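Local coordinates for protein catalase-3 (Neurospora crassa, PDB 4AJ9) that uses heme to break down hydrogen peroxide to water and oxygen, a reaction likely to protect the cell from the toxic effects of the peroxide, at residues C[138-143]-C[195-200]; C[190-195]-C[294-299]; C[446-451]-C[517-522]. One frame throughout, in Å; residues are numbered along the deposited sequence.

Interaction 1: residues C[138-143]-C[195-200]; sequences NNIPVF and SGNGIP. With HEM (protoporphyrin IX containing Fe), chain Y; ACT (acetate ion), chain B.
I140 and N197 bring their CA atoms to 6.9 Å, the nearest approach of two backbones, the loop leaving strand 131-138 of the catalase beta-barrel and the 3-10 turn 196-198 that follows helix 187-193. Two asparagines tie them reciprocally, each side-chain amide donating to the other's backbone carbonyl. ND2 of N139 reaches O of N197 at 2.9 Å in a nearly straight bond (165° at the hydrogen), in the carbonyl plane and on a lone pair. ND2 of N197 reaches O of N139, also at 2.9 Å, but this bond is bent to 132° and the donor stands tilted from the carbonyl plane. In both cases the acceptor lies in the plane of the donating amide. With CG of N139 placed between its backbone N and carbonyl carbon (chi1 76°), ND2 faces the turn while OD1 accepts from the backbone N of H120, which fixes the rotation of the amide. The same ND2 also donates to OXT of an acetate ion, probably from the crystallisation liquor, at 2.8 Å. A leucine in place of N139 would probably leave O of N197 and the backbone N of H120 without these mates and untie one half of the reciprocal pair. Beside the polar pair, the side chain of I140 runs obliquely over that of N197, CG1 of I140 lying 3.7 Å from CB of N197, and W192 packs on both residues. The loop also belongs to the heme pocket: N138 is the predicted catalytic asparagine, and a heme vinyl lies over one face of the F143 ring, with CG of F143 3.7 Å from CAB of the heme. On the other segment S195 opens an ST turn, its OG accepting from the backbone N of N197 at 3.2 Å.

Interaction 2: residues C[190-195]-C[294-299]; sequences LFWAMS and TKFLPE
W192 and F296 meet as an offset edge-to-face pair, the benzo edge of the indole directed at the face of the phenyl ring. The planes are almost perpendicular (89°) and the ring centroids lie 6.0 Å apart; the edge comes in displaced from the middle of the ring. Contact is made by one carbon from each side, CZ2 of W192 against CE2 of F296 at 3.9 Å, with CE2 close to the indole plane. W192 comes off helix 187-193 with CG anti to its carbonyl carbon (chi1 -79°), which carries the six-membered ring outward to the loop. F296 answers from an irregular segment, its backbone N held by OE1 of Q444. At the backbone, O of W192 is gripped twice by one residue: OG of S195 donates to it at 2.6 Å and the backbone N of S195 at 3.0 Å. Ahead of F296, NZ of K295 donates to OG1 of T294 at 3.1 Å and forms a salt bridge with D292. H188 meets both rings obliquely, F448 stacks on W192, and L447 packs on F296. The arrangement is that of a buried aromatic cluster, here joining helix 187-193 and the loop before barrel strand 305-314 to helix 443-450 of the catalase-related region.

Interaction 3: residues C[446-451]-C[517-522]; sequences RLFFNS and RGVSIF
F448 and S451, at the C-terminal end of helix 443-450, pack on V519 and S520: a helix end of the catalase-related region set against the long irregular linker that leads to the C-terminal domain of long catalases. Along the helix, NE of R446 donates to OD1 of N450 at 2.9 Å, four residues on, while its NH1 bonds to O of I487. O of L447 accepts from OG of S451 at 2.7 Å, and that OG is also bonded to the backbone N of T516. F448 has CG anti to its backbone N (chi1 170°), which swings the ring edge onto the linker; CD1 lies 3.9 Å from CB of V519, which sits at the ring edge near its plane. N450 ties the helix to an earlier part of the linker, its ND2 donating to O of H512 and O of N514. S451 follows the last helical turn and points its CB at V519, meeting CG2 at 3.6 Å, the tightest touch between the segments. S520 turns its hydroxyl to E456 and N523, and its CB rests 3.9 Å from O of S451.

W192 joins all three contacts. Interactions 1 and 2 share S195 and have centres about 8 Å apart; O of W192 touches CB of N197 at 3.4 Å, and CZ2 of W192 touches CG of P141 at 3.4 Å. Interaction 3 lies about 8 Å from interaction 2, centre to centre, with CH2 of W192 at 3.4 Å from CG1 of V519 and a salt bridge from OE1 of E299 to NE of R517 at 3.5 Å. Interactions 1 and 3 also touch directly, CD1 of I521 lying 3.5 Å from C of G196. Interaction 1 borders the heme; the side chain of F296 is about 11 Å from it, and interaction 3 lies away from the active site.

Interaction 1: residues C[138-143]-C[195-200]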
loop_
_atom_site.group_PDB
_atom_site.type_symbol
_atom_site.label_atom_id
_atom_site.label_comp_id
_atom_site.label_asym_id
_atom_site.label_seq_id
_atom_site.Cartn_x
_atom_site.Cartn_y
_atom_site.Cartn_z
ATOM N N ASN C 138 -10.391 28.169 2.128
ATOM C CA ASN C 138 -11.155 28.200 0.883
ATOM C C ASN C 138 -11.350 29.639 0.427
ATOM O O ASN C 138 -10.942 30.562 1.125
ATOM C CB ASN C 138 -12.522 27.531 1.068
ATOM C CG ASN C 138 -12.430 26.021 1.050
ATOM O OD1 ASN C 138 -11.505 25.468 0.468
ATOM N ND2 ASN C 138 -13.380 25.344 1.700
ATOM N N ASN C 139 -11.973 29.835 -0.733
ATOM C CA ASN C 139 -12.195 31.193 -1.234
ATOM C C ASN C 139 -13.537 31.761 -0.777
ATOM O O ASN C 139 -13.970 32.810 -1.264
ATOM C CB ASN C 139 -12.102 31.242 -2.763
ATOM C CG ASN C 139 -13.335 30.684 -3.441
ATOM O OD1 ASN C 139 -13.930 29.698 -2.985
ATOM N ND2 ASN C 139 -13.750 31.336 -4.530
ATOM N N ILE C 140 -14.177 31.041 0.144
ATOM C CA ILE C 140 -15.467 31.405 0.741
ATOM C C ILE C 140 -15.307 31.259 2.253
ATOM O O ILE C 140 -14.665 30.323 2.710
ATOM C CB ILE C 140 -16.569 30.469 0.238
ATOM C CG1 ILE C 140 -16.884 30.790 -1.230
ATOM C CG2 ILE C 140 -17.819 30.548 1.117
ATOM C CD1 ILE C 140 -17.735 29.717 -1.918
ATOM N N PRO C 141 -15.855 32.212 3.030
ATOM C CA PRO C 141 -15.483 32.327 4.448
ATOM C C PRO C 141 -16.270 31.431 5.391
ATOM O O PRO C 141 -15.977 31.420 6.581
ATOM C CB PRO C 141 -15.789 33.798 4.767
ATOM C CG PRO C 141 -16.891 34.148 3.825
ATOM C CD PRO C 141 -16.566 33.407 2.547
ATOM N N VAL C 142 -17.259 30.711 4.877
ATOM C CA VAL C 142 -18.066 29.840 5.714
ATOM C C VAL C 142 -18.155 28.453 5.089
ATOM O O VAL C 142 -18.074 28.302 3.876
ATOM C CB VAL C 142 -19.497 30.400 5.910
ATOM C CG1 VAL C 142 -19.457 31.706 6.708
ATOM C CG2 VAL C 142 -20.182 30.593 4.549
ATOM N N PHE C 143 -18.330 27.437 5.917
ATOM C CA PHE C 143 -18.452 26.090 5.393
ATOM C C PHE C 143 -19.863 25.518 5.564
ATOM O O PHE C 143 -20.655 26.057 6.325
ATOM C CB PHE C 143 -17.404 25.170 5.999
ATOM C CG PHE C 143 -17.100 23.981 5.134
ATOM C CD1 PHE C 143 -16.374 24.135 3.964
ATOM C CD2 PHE C 143 -17.577 22.732 5.462
ATOM C CE1 PHE C 143 -16.102 23.048 3.153
ATOM C CE2 PHE C 143 -17.319 21.642 4.654
ATOM C CZ PHE C 143 -16.584 21.798 3.493
ATOM N N SER C 195 -22.778 32.330 -6.075
ATOM C CA SER C 195 -22.366 33.670 -6.479
ATOM C C SER C 195 -21.113 33.591 -7.346
ATOM O O SER C 195 -20.728 32.503 -7.807
ATOM C CB SER C 195 -22.111 34.555 -5.250
ATOM O OG SER C 195 -20.853 34.248 -4.653
ATOM N N GLY C 196 -20.477 34.736 -7.585
ATOM C CA GLY C 196 -19.251 34.752 -8.364
ATOM C C GLY C 196 -18.136 33.947 -7.719
ATOM O O GLY C 196 -17.200 33.514 -8.386
ATOM N N ASN C 197 -18.216 33.745 -6.405
ATOM C CA ASN C 197 -17.190 32.953 -5.729
ATOM C C ASN C 197 -17.135 31.534 -6.302
ATOM O O ASN C 197 -16.112 30.859 -6.215
ATOM C CB ASN C 197 -17.442 32.892 -4.219
ATOM C CG ASN C 197 -17.098 34.195 -3.517
ATOM O OD1 ASN C 197 -17.714 35.231 -3.769
ATOM N ND2 ASN C 197 -16.110 34.148 -2.632
ATOM N N GLY C 198 -18.246 31.085 -6.875
ATOM C CA GLY C 198 -18.319 29.737 -7.415
ATOM C C GLY C 198 -17.620 29.626 -8.754
ATOM O O GLY C 198 -17.209 28.529 -9.157
ATOM N N ILE C 199 -17.491 30.766 -9.442
ATOM C CA ILE C 199 -16.893 30.812 -10.783
ATOM C C ILE C 199 -15.919 31.979 -10.972
ATOM O O ILE C 199 -16.124 32.864 -11.830
ATOM C CB ILE C 199 -17.969 30.851 -11.895
ATOM C CG1 ILE C 199 -19.033 31.919 -11.596
ATOM C CG2 ILE C 199 -18.624 29.509 -12.035
ATOM C CD1 ILE C 199 -20.135 32.015 -12.688
ATOM N N PRO C 200 -14.837 31.979 -10.182
ATOM C CA PRO C 200 -13.835 33.042 -10.225
ATOM C C PRO C 200 -13.144 33.076 -11.570
ATOM O O PRO C 200 -13.034 32.044 -12.254
ATOM C CB PRO C 200 -12.836 32.624 -9.133
ATOM C CG PRO C 200 -13.028 31.154 -8.992
ATOM C CD PRO C 200 -14.493 30.940 -9.195
HETATM C CHA HEM Y . -8.520 18.762 1.392
HETATM C CHB HEM Y . -10.199 23.102 2.821
HETATM C CHC HEM Y . -13.350 20.872 5.748
HETATM C CHD HEM Y . -11.084 16.660 4.980
HETATM C C1A HEM Y . -8.720 20.129 1.479
HETATM C C2A HEM Y . -8.041 21.159 0.701
HETATM C C3A HEM Y . -8.521 22.353 1.089
HETATM C C4A HEM Y . -9.497 22.125 2.136
HETATM C CMA HEM Y . -8.113 23.749 0.557
HETATM C CAA HEM Y . -6.995 20.894 -0.415
HETATM C CBA HEM Y . -5.567 21.081 0.088
HETATM C CGA HEM Y . -4.628 20.910 -1.077
HETATM O O1A HEM Y . -3.913 19.880 -1.133
HETATM O O2A HEM Y . -4.599 21.806 -1.964
HETATM C C1B HEM Y . -11.163 22.879 3.786
HETATM C C2B HEM Y . -11.825 23.899 4.580
HETATM C C3B HEM Y . -12.716 23.288 5.377
HETATM C C4B HEM Y . -12.620 21.863 5.128
HETATM C CMB HEM Y . -11.514 25.407 4.441
HETATM C CAB HEM Y . -13.656 23.903 6.441
HETATM C CBB HEM Y . -13.347 25.061 7.036
HETATM C C1C HEM Y . -12.949 19.562 5.851
HETATM C C2C HEM Y . -13.418 18.597 6.835
HETATM C C3C HEM Y . -12.796 17.440 6.590
HETATM C C4C HEM Y . -11.889 17.641 5.489
HETATM C CMC HEM Y . -14.482 18.866 7.915
HETATM C CAC HEM Y . -12.896 16.117 7.360
HETATM C CBC HEM Y . -13.112 16.144 8.677
HETATM C C1D HEM Y . -10.205 16.817 3.948
HETATM C C2D HEM Y . -9.376 15.760 3.429
HETATM C C3D HEM Y . -8.579 16.414 2.310
HETATM C C4D HEM Y . -8.998 17.798 2.272
HETATM C CMD HEM Y . -9.333 14.297 3.921
HETATM C CAD HEM Y . -7.525 15.740 1.418
HETATM C CBD HEM Y . -6.163 16.055 2.027
HETATM C CGD HEM Y . -5.091 15.321 1.268
HETATM O O1D HEM Y . -3.916 15.753 1.342
HETATM O O2D HEM Y . -5.420 14.329 0.569
HETATM N NA HEM Y . -9.593 20.760 2.342
HETATM N NB HEM Y . -11.670 21.659 4.153
HETATM N NC HEM Y . -12.014 18.941 5.051
HETATM N ND HEM Y . -9.957 17.995 3.257
HETATM FE FE HEM Y . -10.732 19.884 3.760
HETATM C C ACT B . -13.732 35.172 -5.878
HETATM O O ACT B . -13.871 35.988 -4.945
HETATM O OXT ACT B . -13.557 33.979 -5.521
HETATM C CH3 ACT B . -13.777 35.624 -7.320
#

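Interaction 2: residues C[190-195]-C[294-299]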
loop_
_atom_site.group_PDB
_atom_site.type_symbol
_atom_site.label_atom_id
_atom_site.label_comp_id
_atom_site.label_asym_id
_atom_site.label_seq_id
_atom_site.Cartn_x
_atom_site.Cartn_y
_atom_site.Cartn_z
ATOM N N LEU C 190 -23.773 27.506 0.365
ATOM C CA LEU C 190 -24.443 27.322 -0.913
ATOM C C LEU C 190 -24.619 28.662 -1.651
ATOM O O LEU C 190 -24.275 28.781 -2.827
ATOM C CB LEU C 190 -25.785 26.609 -0.721
ATOM C CG LEU C 190 -26.618 26.339 -1.979
ATOM C CD1 LEU C 190 -25.882 25.430 -2.985
ATOM C CD2 LEU C 190 -27.961 25.749 -1.584
ATOM N N PHE C 191 -25.141 29.671 -0.960
ATOM C CA PHE C 191 -25.336 30.996 -1.562
ATOM C C PHE C 191 -24.025 31.577 -2.101
ATOM O O PHE C 191 -23.988 32.167 -3.183
ATOM C CB PHE C 191 -25.994 31.958 -0.556
ATOM C CG PHE C 191 -27.498 31.975 -0.627
ATOM C CD1 PHE C 191 -28.225 30.802 -0.505
ATOM C CD2 PHE C 191 -28.181 33.160 -0.851
ATOM C CE1 PHE C 191 -29.604 30.816 -0.592
ATOM C CE2 PHE C 191 -29.561 33.178 -0.940
ATOM C CZ PHE C 191 -30.272 32.005 -0.814
ATOM N N TRP C 192 -22.945 31.414 -1.344
ATOM C CA TRP C 192 -21.640 31.872 -1.803
ATOM C C TRP C 192 -21.209 31.108 -3.062
ATOM O O TRP C 192 -20.649 31.690 -3.996
ATOM C CB TRP C 192 -20.579 31.677 -0.717
ATOM C CG TRP C 192 -20.575 32.722 0.397
ATOM C CD1 TRP C 192 -21.345 32.715 1.528
ATOM C CD2 TRP C 192 -19.739 33.894 0.491
ATOM N NE1 TRP C 192 -21.045 33.808 2.312
ATOM C CE2 TRP C 192 -20.065 34.544 1.702
ATOM C CE3 TRP C 192 -18.742 34.445 -0.321
ATOM C CZ2 TRP C 192 -19.440 35.722 2.115
ATOM C CZ3 TRP C 192 -18.129 35.625 0.084
ATOM C CH2 TRP C 192 -18.476 36.246 1.298
ATOM N N ALA C 193 -21.454 29.799 -3.074
ATOM C CA ALA C 193 -21.054 28.977 -4.221
ATOM C C ALA C 193 -21.905 29.310 -5.452
ATOM O O ALA C 193 -21.467 29.133 -6.591
ATOM C CB ALA C 193 -21.156 27.482 -3.876
ATOM N N MET C 194 -23.126 29.790 -5.211
ATOM C CA MET C 194 -24.013 30.230 -6.293
ATOM C C MET C 194 -23.708 31.656 -6.753
ATOM O O MET C 194 -24.307 32.136 -7.710
ATOM C CB MET C 194 -25.483 30.132 -5.868
ATOM C CG MET C 194 -25.960 28.722 -5.551
ATOM S SD MET C 194 -25.896 27.643 -7.003
ATOM C CE MET C 194 -24.740 26.382 -6.449
ATOM N N SER C 195 -22.778 32.330 -6.075
ATOM C CA SER C 195 -22.366 33.670 -6.479
ATOM C C SER C 195 -21.113 33.591 -7.346
ATOM O O SER C 195 -20.728 32.503 -7.807
ATOM C CB SER C 195 -22.111 34.555 -5.250
ATOM O OG SER C 195 -20.853 34.248 -4.653
ATOM N N THR C 294 -20.184 28.089 10.113
ATOM C CA THR C 294 -21.171 28.478 9.113
ATOM C C THR C 294 -21.433 29.976 9.173
ATOM O O THR C 294 -22.312 30.473 8.483
ATOM C CB THR C 294 -22.524 27.715 9.284
ATOM O OG1 THR C 294 -23.154 28.107 10.511
ATOM C CG2 THR C 294 -22.293 26.184 9.295
ATOM N N LYS C 295 -20.673 30.684 10.007
ATOM C CA LYS C 295 -20.861 32.118 10.192
ATOM C C LYS C 295 -19.550 32.845 9.922
ATOM O O LYS C 295 -18.479 32.317 10.218
ATOM C CB LYS C 295 -21.303 32.427 11.624
ATOM C CG LYS C 295 -22.484 31.611 12.149
ATOM C CD LYS C 295 -23.813 32.175 11.688
ATOM C CE LYS C 295 -24.983 31.450 12.357
ATOM N NZ LYS C 295 -24.928 29.975 12.153
ATOM N N PHE C 296 -19.633 34.042 9.343
ATOM C CA PHE C 296 -18.482 34.943 9.287
ATOM C C PHE C 296 -18.706 36.175 10.167
ATOM O O PHE C 296 -19.829 36.465 10.556
ATOM C CB PHE C 296 -18.098 35.337 7.845
ATOM C CG PHE C 296 -19.120 36.192 7.132
ATOM C CD1 PHE C 296 -19.120 37.572 7.283
ATOM C CD2 PHE C 296 -20.063 35.614 6.295
ATOM C CE1 PHE C 296 -20.053 38.357 6.627
ATOM C CE2 PHE C 296 -21.001 36.384 5.639
ATOM C CZ PHE C 296 -21.002 37.761 5.802
ATOM N N LEU C 297 -17.628 36.877 10.500
ATOM C CA LEU C 297 -17.722 38.067 11.337
ATOM C C LEU C 297 -17.760 39.322 10.472
ATOM O O LEU C 297 -16.765 39.661 9.831
ATOM C CB LEU C 297 -16.531 38.125 12.297
ATOM C CG LEU C 297 -16.489 39.280 13.303
ATOM C CD1 LEU C 297 -17.675 39.218 14.232
ATOM C CD2 LEU C 297 -15.195 39.230 14.096
ATOM N N PRO C 298 -18.911 40.016 10.441
ATOM C CA PRO C 298 -19.001 41.245 9.646
ATOM C C PRO C 298 -17.834 42.182 9.941
ATOM O O PRO C 298 -17.467 42.356 11.101
ATOM C CB PRO C 298 -20.321 41.852 10.112
ATOM C CG PRO C 298 -21.157 40.656 10.428
ATOM C CD PRO C 298 -20.212 39.646 11.031
ATOM N N GLU C 299 -17.244 42.765 8.903
ATOM C CA GLU C 299 -16.087 43.629 9.078
ATOM C C GLU C 299 -16.429 44.916 9.816
ATOM O O GLU C 299 -15.543 45.602 10.314
ATOM C CB GLU C 299 -15.444 43.945 7.728
ATOM C CG GLU C 299 -14.661 42.757 7.180
ATOM C CD GLU C 299 -14.096 43.008 5.817
ATOM O OE1 GLU C 299 -13.596 44.130 5.579
ATOM O OE2 GLU C 299 -14.157 42.075 4.986
#

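Interaction 3: residues C[446-451]-C[517-522]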
loop_
_atom_site.group_PDB
_atom_site.type_symbol
_atom_site.label_atom_id
_atom_site.label_comp_id
_atom_site.label_asym_id
_atom_site.label_seq_id
_atom_site.Cartn_x
_atom_site.Cartn_y
_atom_site.Cartn_z
ATOM N N ARG C 446 -29.133 35.342 4.363
ATOM C CA ARG C 446 -29.842 36.584 4.058
ATOM C C ARG C 446 -28.906 37.798 4.059
ATOM O O ARG C 446 -28.921 38.598 3.128
ATOM C CB ARG C 446 -31.013 36.797 5.016
ATOM C CG ARG C 446 -31.794 38.077 4.742
ATOM C CD ARG C 446 -32.331 38.115 3.322
ATOM N NE ARG C 446 -33.115 39.329 3.101
ATOM C CZ ARG C 446 -34.428 39.414 3.294
ATOM N NH1 ARG C 446 -35.117 38.346 3.683
ATOM N NH2 ARG C 446 -35.055 40.568 3.075
ATOM N N LEU C 447 -28.079 37.920 5.095
ATOM C CA LEU C 447 -27.090 38.992 5.159
ATOM C C LEU C 447 -26.236 39.056 3.892
ATOM O O LEU C 447 -25.964 40.136 3.360
ATOM C CB LEU C 447 -26.191 38.810 6.392
ATOM C CG LEU C 447 -25.042 39.800 6.595
ATOM C CD1 LEU C 447 -25.564 41.214 6.852
ATOM C CD2 LEU C 447 -24.129 39.358 7.743
ATOM N N PHE C 448 -25.797 37.893 3.419
ATOM C CA PHE C 448 -24.926 37.835 2.255
ATOM C C PHE C 448 -25.666 38.276 0.994
ATOM O O PHE C 448 -25.189 39.127 0.242
ATOM C CB PHE C 448 -24.355 36.423 2.095
ATOM C CG PHE C 448 -23.635 36.207 0.804
ATOM C CD1 PHE C 448 -22.356 36.717 0.614
ATOM C CD2 PHE C 448 -24.226 35.467 -0.215
ATOM C CE1 PHE C 448 -21.683 36.512 -0.577
ATOM C CE2 PHE C 448 -23.562 35.254 -1.408
ATOM C CZ PHE C 448 -22.294 35.778 -1.596
ATOM N N PHE C 449 -26.847 37.712 0.780
ATOM C CA PHE C 449 -27.653 38.083 -0.374
ATOM C C PHE C 449 -27.968 39.593 -0.385
ATOM O O PHE C 449 -27.859 40.251 -1.428
ATOM C CB PHE C 449 -28.932 37.249 -0.419
ATOM C CG PHE C 449 -29.765 37.501 -1.641
ATOM C CD1 PHE C 449 -29.497 36.844 -2.824
ATOM C CD2 PHE C 449 -30.813 38.411 -1.607
ATOM C CE1 PHE C 449 -30.262 37.085 -3.963
ATOM C CE2 PHE C 449 -31.581 38.655 -2.738
ATOM C CZ PHE C 449 -31.305 37.992 -3.914
ATOM N N ASN C 450 -28.361 40.139 0.766
ATOM C CA ASN C 450 -28.611 41.578 0.872
ATOM C C ASN C 450 -27.426 42.423 0.452
ATOM O O ASN C 450 -27.589 43.578 0.074
ATOM C CB ASN C 450 -28.951 41.987 2.311
ATOM C CG ASN C 450 -30.297 41.505 2.752
ATOM O OD1 ASN C 450 -31.116 41.094 1.935
ATOM N ND2 ASN C 450 -30.538 41.536 4.064
ATOM N N SER C 451 -26.224 41.863 0.563
ATOM C CA SER C 451 -25.005 42.656 0.446
ATOM C C SER C 451 -24.421 42.609 -0.962
ATOM O O SER C 451 -23.322 43.092 -1.197
ATOM C CB SER C 451 -23.966 42.187 1.470
ATOM O OG SER C 451 -24.477 42.289 2.793
ATOM N N ARG C 517 -20.050 44.887 4.279
ATOM C CA ARG C 517 -19.097 45.157 3.215
ATOM C C ARG C 517 -18.180 43.973 2.967
ATOM O O ARG C 517 -18.059 43.072 3.799
ATOM C CB ARG C 517 -18.227 46.366 3.566
ATOM C CG ARG C 517 -17.249 46.125 4.728
ATOM C CD ARG C 517 -16.332 47.334 4.911
ATOM N NE ARG C 517 -15.328 47.156 5.959
ATOM C CZ ARG C 517 -15.346 47.788 7.130
ATOM N NH1 ARG C 517 -16.324 48.642 7.408
ATOM N NH2 ARG C 517 -14.386 47.572 8.026
ATOM N N GLY C 518 -17.513 43.993 1.825
ATOM C CA GLY C 518 -16.439 43.050 1.582
ATOM C C GLY C 518 -16.845 41.689 1.049
ATOM O O GLY C 518 -16.001 40.796 0.969
ATOM N N VAL C 519 -18.114 41.507 0.681
ATOM C CA VAL C 519 -18.532 40.200 0.175
ATOM C C VAL C 519 -18.909 40.227 -1.305
ATOM O O VAL C 519 -19.032 39.174 -1.951
ATOM C CB VAL C 519 -19.663 39.569 1.042
ATOM C CG1 VAL C 519 -19.188 39.392 2.491
ATOM C CG2 VAL C 519 -20.901 40.415 0.995
ATOM N N SER C 520 -19.081 41.430 -1.846
ATOM C CA SER C 520 -19.410 41.599 -3.262
ATOM C C SER C 520 -18.174 41.516 -4.168
ATOM O O SER C 520 -17.078 41.919 -3.783
ATOM C CB SER C 520 -20.139 42.930 -3.488
ATOM O OG SER C 520 -20.213 43.260 -4.870
ATOM N N ILE C 521 -18.357 40.987 -5.374
ATOM C CA ILE C 521 -17.282 40.973 -6.361
ATOM C C ILE C 521 -17.489 42.114 -7.351
ATOM O O ILE C 521 -16.567 42.870 -7.663
ATOM C CB ILE C 521 -17.242 39.630 -7.123
ATOM C CG1 ILE C 521 -16.810 38.492 -6.186
ATOM C CG2 ILE C 521 -16.299 39.724 -8.320
ATOM C CD1 ILE C 521 -17.088 37.112 -6.751
ATOM N N PHE C 522 -18.726 42.244 -7.817
ATOM C CA PHE C 522 -19.053 43.140 -8.921
ATOM C C PHE C 522 -19.279 44.606 -8.525
ATOM O O PHE C 522 -19.416 45.470 -9.391
ATOM C CB PHE C 522 -20.261 42.594 -9.685
ATOM C CG PHE C 522 -19.989 41.291 -10.367
ATOM C CD1 PHE C 522 -19.313 41.260 -11.565
ATOM C CD2 PHE C 522 -20.386 40.099 -9.793
ATOM C CE1 PHE C 522 -19.049 40.063 -12.196
ATOM C CE2 PHE C 522 -20.126 38.897 -10.420
ATOM C CZ PHE C 522 -19.455 38.883 -11.625
#